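Local coordinates for protein, Family 18 Chitinase (Crocus vernus, PDB 3SIM) that belongs to glycoside hydrolase family 18 and, as a plant chitinase with a TIM-barrel fold, probably hydrolyses the beta-1,4 linkages of chitin, at residues A[61-66]-A[114-119]. Numbering follows the deposited sequence.
Sequences LGPDQI and IQRYNL
P63 and Y117 meet where the start of helix 63-72 lies against the end of helix 99-116, two neighbouring outer helices of the TIM barrel. The contact is mainly apolar. P63 CG stands over one face of the Y117 ring, near its rim, and P63 CD lies 3.7 Å from Y117 CD2. P63 CG also lies over a face of the R116 guanidinium, 4.1 Å from R116 NH2; the arginine chain runs out with CG anti to the backbone N (chi1 -161°) and then bends at chi3 to get there. I66 works deeper: its CD1 sits at the edge of the Y117 ring, 3.9 Å from Y117 CB, and reaches L119 CD2 at 4.0 Å. V78, on strand 76-83, touches both I66 and L119, joining this cluster to the barrel wall.

Backbone carbonyls supply the polar side. The carbonyl of R116 rests against the proline ring (O to P63 CB, 3.6 Å), and Y117 O lies 3.4 Å from I66 CD1. L61 O comes in at the tyrosine's edge, in the ring plane, while the indole N-H of W56 hydrogen-bonds to that same oxygen and the W56 ring packs edge-to-face with Y117.

Some polar groups at the helix ends are met locally. G62 is the N-cap of helix 63-72, and its N donates to Q65 OE1 at 3.0 Å from above the amide's carbonyl plane. A Schellman motif closes helix 99-116, with N118 at positive phi (60°) and L119 N bonded to I114 O; K70 takes N118 O. P63 and I66 thus pack against both the Y117 ring and the carbonyls of R116 and Y117, a largely apolar contact that seats one helix start against the neighbouring helix end.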
ATOM      1  N   LEU A  61     -15.026   0.428   8.401  1.00 14.04           N
ATOM      2  CA  LEU A  61     -14.524  -0.543   7.438  1.00 12.83           C
ATOM      3  C   LEU A  61     -14.551  -2.026   7.927  1.00 12.54           C
ATOM      4  O   LEU A  61     -13.547  -2.562   8.289  1.00 12.92           O
ATOM      5  CB  LEU A  61     -13.136  -0.126   6.993  1.00 11.56           C
ATOM      6  CG  LEU A  61     -13.045   1.378   6.750  1.00 12.38           C
ATOM      7  CD1 LEU A  61     -11.673   1.845   6.647  1.00  9.95           C
ATOM      8  CD2 LEU A  61     -13.872   1.799   5.598  1.00 11.61           C
ATOM      9  N   GLY A  62     -15.724  -2.618   7.967  1.00 11.08           N
ATOM     10  CA  GLY A  62     -15.885  -3.976   8.342  1.00 11.93           C
ATOM     11  C   GLY A  62     -16.195  -4.987   7.249  1.00 12.08           C
ATOM     12  O   GLY A  62     -16.359  -4.651   6.105  1.00 12.21           O
ATOM     13  N   PRO A  63     -16.354  -6.230   7.704  1.00 12.87           N
ATOM     14  CA  PRO A  63     -16.656  -7.362   6.854  1.00 12.94           C
ATOM     15  C   PRO A  63     -17.956  -7.159   6.047  1.00 13.39           C
ATOM     16  O   PRO A  63     -17.909  -7.392   4.912  1.00 13.22           O
ATOM     17  CB  PRO A  63     -16.756  -8.517   7.859  1.00 13.34           C
ATOM     18  CG  PRO A  63     -15.928  -8.146   8.910  1.00 11.79           C
ATOM     19  CD  PRO A  63     -15.944  -6.699   9.026  1.00 12.12           C
ATOM     20  N   ASP A  64     -19.034  -6.683   6.630  1.00 13.20           N
ATOM     21  CA  ASP A  64     -20.251  -6.364   5.896  1.00 13.12           C
ATOM     22  C   ASP A  64     -20.147  -5.212   4.847  1.00 12.90           C
ATOM     23  O   ASP A  64     -20.681  -5.306   3.802  1.00 10.92           O
ATOM     24  CB  ASP A  64     -21.418  -6.106   6.845  1.00 14.17           C
ATOM     25  CG  ASP A  64     -21.753  -7.293   7.769  1.00 15.95           C
ATOM     26  OD1 ASP A  64     -21.530  -8.460   7.479  1.00 16.80           O
ATOM     27  OD2 ASP A  64     -22.282  -6.985   8.796  1.00 22.87           O
ATOM     28  N   GLN A  65     -19.449  -4.154   5.206  1.00 11.34           N
ATOM     29  CA  GLN A  65     -19.186  -3.069   4.264  1.00 11.62           C
ATOM     30  C   GLN A  65     -18.347  -3.538   3.023  1.00 11.37           C
ATOM     31  O   GLN A  65     -18.599  -3.158   1.907  1.00 10.87           O
ATOM     32  CB  GLN A  65     -18.589  -1.840   4.921  1.00 11.78           C
ATOM     33  CG  GLN A  65     -19.479  -1.201   5.944  1.00 13.68           C
ATOM     34  CD  GLN A  65     -19.435  -1.849   7.305  1.00 19.33           C
ATOM     35  OE1 GLN A  65     -18.668  -2.707   7.597  1.00 16.58           O
ATOM     36  NE2 GLN A  65     -20.307  -1.437   8.113  1.00 24.60           N
ATOM     37  N   ILE A  66     -17.370  -4.392   3.289  1.00 11.92           N
ATOM     38  CA  ILE A  66     -16.505  -4.979   2.283  1.00 11.38           C
ATOM     39  C   ILE A  66     -17.293  -5.855   1.289  1.00 13.13           C
ATOM     40  O   ILE A  66     -17.160  -5.718   0.103  1.00 12.33           O
ATOM     41  CB  ILE A  66     -15.306  -5.719   2.902  1.00 11.19           C
ATOM     42  CG1 ILE A  66     -14.381  -4.756   3.655  1.00  9.38           C
ATOM     43  CG2 ILE A  66     -14.563  -6.461   1.865  1.00 10.71           C
ATOM     44  CD1 ILE A  66     -13.432  -5.378   4.544  1.00  7.94           C
ATOM     45  N   ILE A 114      -7.615 -11.886   7.247  1.00 11.27           N
ATOM     46  CA  ILE A 114      -7.913 -11.912   5.845  1.00 11.22           C
ATOM     47  C   ILE A 114      -9.218 -12.661   5.566  1.00 11.94           C
ATOM     48  O   ILE A 114     -10.029 -12.136   4.910  1.00 11.73           O
ATOM     49  CB  ILE A 114      -6.744 -12.515   5.018  1.00 11.21           C
ATOM     50  CG1 ILE A 114      -5.552 -11.555   4.990  1.00 10.32           C
ATOM     51  CG2 ILE A 114      -7.209 -12.898   3.656  1.00  8.06           C
ATOM     52  CD1 ILE A 114      -4.310 -12.149   4.546  1.00  8.69           C
ATOM     53  N   GLN A 115      -9.391 -13.843   6.143  1.00 12.27           N
ATOM     54  CA  GLN A 115     -10.639 -14.617   6.014  1.00 13.20           C
ATOM     55  C   GLN A 115     -11.840 -13.886   6.618  1.00 12.56           C
ATOM     56  O   GLN A 115     -12.830 -13.777   6.035  1.00 11.91           O
ATOM     57  CB  GLN A 115     -10.508 -16.051   6.577  1.00 13.51           C
ATOM     58  CG  GLN A 115      -9.439 -16.912   5.922  1.00 15.46           C
ATOM     59  CD  GLN A 115      -9.249 -18.286   6.564  1.00 17.47           C
ATOM     60  OE1 GLN A 115      -9.483 -18.471   7.714  1.00 20.38           O
ATOM     61  NE2 GLN A 115      -8.825 -19.219   5.801  1.00 14.41           N
ATOM     62  N   ARG A 116     -11.667 -13.342   7.801  1.00 12.00           N
ATOM     63  CA  ARG A 116     -12.716 -12.615   8.473  1.00 12.70           C
ATOM     64  C   ARG A 116     -13.214 -11.370   7.735  1.00 11.10           C
ATOM     65  O   ARG A 116     -14.369 -11.178   7.693  1.00  9.85           O
ATOM     66  CB  ARG A 116     -12.373 -12.281   9.930  1.00 12.19           C
ATOM     67  CG  ARG A 116     -13.582 -11.946  10.774  1.00 12.46           C
ATOM     68  CD  ARG A 116     -13.230 -11.701  12.237  1.00 11.47           C
ATOM     69  NE  ARG A 116     -13.049 -10.303  12.562  1.00 12.08           N
ATOM     70  CZ  ARG A 116     -14.037  -9.451  12.694  1.00 11.77           C
ATOM     71  NH1 ARG A 116     -13.823  -8.242  13.019  1.00 11.90           N
ATOM     72  NH2 ARG A 116     -15.257  -9.848  12.538  1.00 12.39           N
ATOM     73  N   TYR A 117     -12.328 -10.573   7.152  1.00 11.12           N
ATOM     74  CA  TYR A 117     -12.710  -9.375   6.422  1.00 11.59           C
ATOM     75  C   TYR A 117     -13.029  -9.634   4.915  1.00 13.43           C
ATOM     76  O   TYR A 117     -13.327  -8.730   4.175  1.00 14.12           O
ATOM     77  CB  TYR A 117     -11.717  -8.221   6.617  1.00 10.44           C
ATOM     78  CG  TYR A 117     -11.742  -7.558   8.005  1.00 12.69           C
ATOM     79  CD1 TYR A 117     -11.148  -8.152   9.083  1.00 11.54           C
ATOM     80  CD2 TYR A 117     -12.340  -6.342   8.195  1.00 10.87           C
ATOM     81  CE1 TYR A 117     -11.181  -7.550  10.336  1.00 12.27           C
ATOM     82  CE2 TYR A 117     -12.351  -5.732   9.395  1.00 10.67           C
ATOM     83  CZ  TYR A 117     -11.783  -6.334  10.473  1.00 11.30           C
ATOM     84  OH  TYR A 117     -11.806  -5.727  11.656  1.00 14.30           O
ATOM     85  N   ASN A 118     -12.977 -10.872   4.495  1.00 13.68           N
ATOM     86  CA  ASN A 118     -13.144 -11.191   3.085  1.00 15.03           C
ATOM     87  C   ASN A 118     -12.100 -10.555   2.109  1.00 13.92           C
ATOM     88  O   ASN A 118     -12.484 -10.097   1.125  1.00 11.49           O
ATOM     89  CB  ASN A 118     -14.513 -10.701   2.557  1.00 15.27           C
ATOM     90  CG  ASN A 118     -15.680 -10.919   3.513  0.50 17.90           C
ATOM     91  OD1 ASN A 118     -16.317  -9.960   3.991  1.00 19.12           O
ATOM     92  ND2 ASN A 118     -15.958 -12.171   3.792  1.00 16.38           N
ATOM     93  N   LEU A 119     -10.844 -10.480   2.482  1.00 13.18           N
ATOM     94  CA  LEU A 119      -9.779  -9.792   1.731  1.00 12.68           C
ATOM     95  C   LEU A 119      -9.141 -10.630   0.627  1.00 12.80           C
ATOM     96  O   LEU A 119      -9.127 -11.821   0.699  1.00 12.92           O
ATOM     97  CB  LEU A 119      -8.722  -9.247   2.688  1.00 11.08           C
ATOM     98  CG  LEU A 119      -9.139  -8.305   3.832  1.00 12.26           C
ATOM     99  CD1 LEU A 119      -7.953  -7.798   4.661  1.00  8.99           C
ATOM    100  CD2 LEU A 119     -10.052  -7.203   3.379  1.00  6.66           C
TER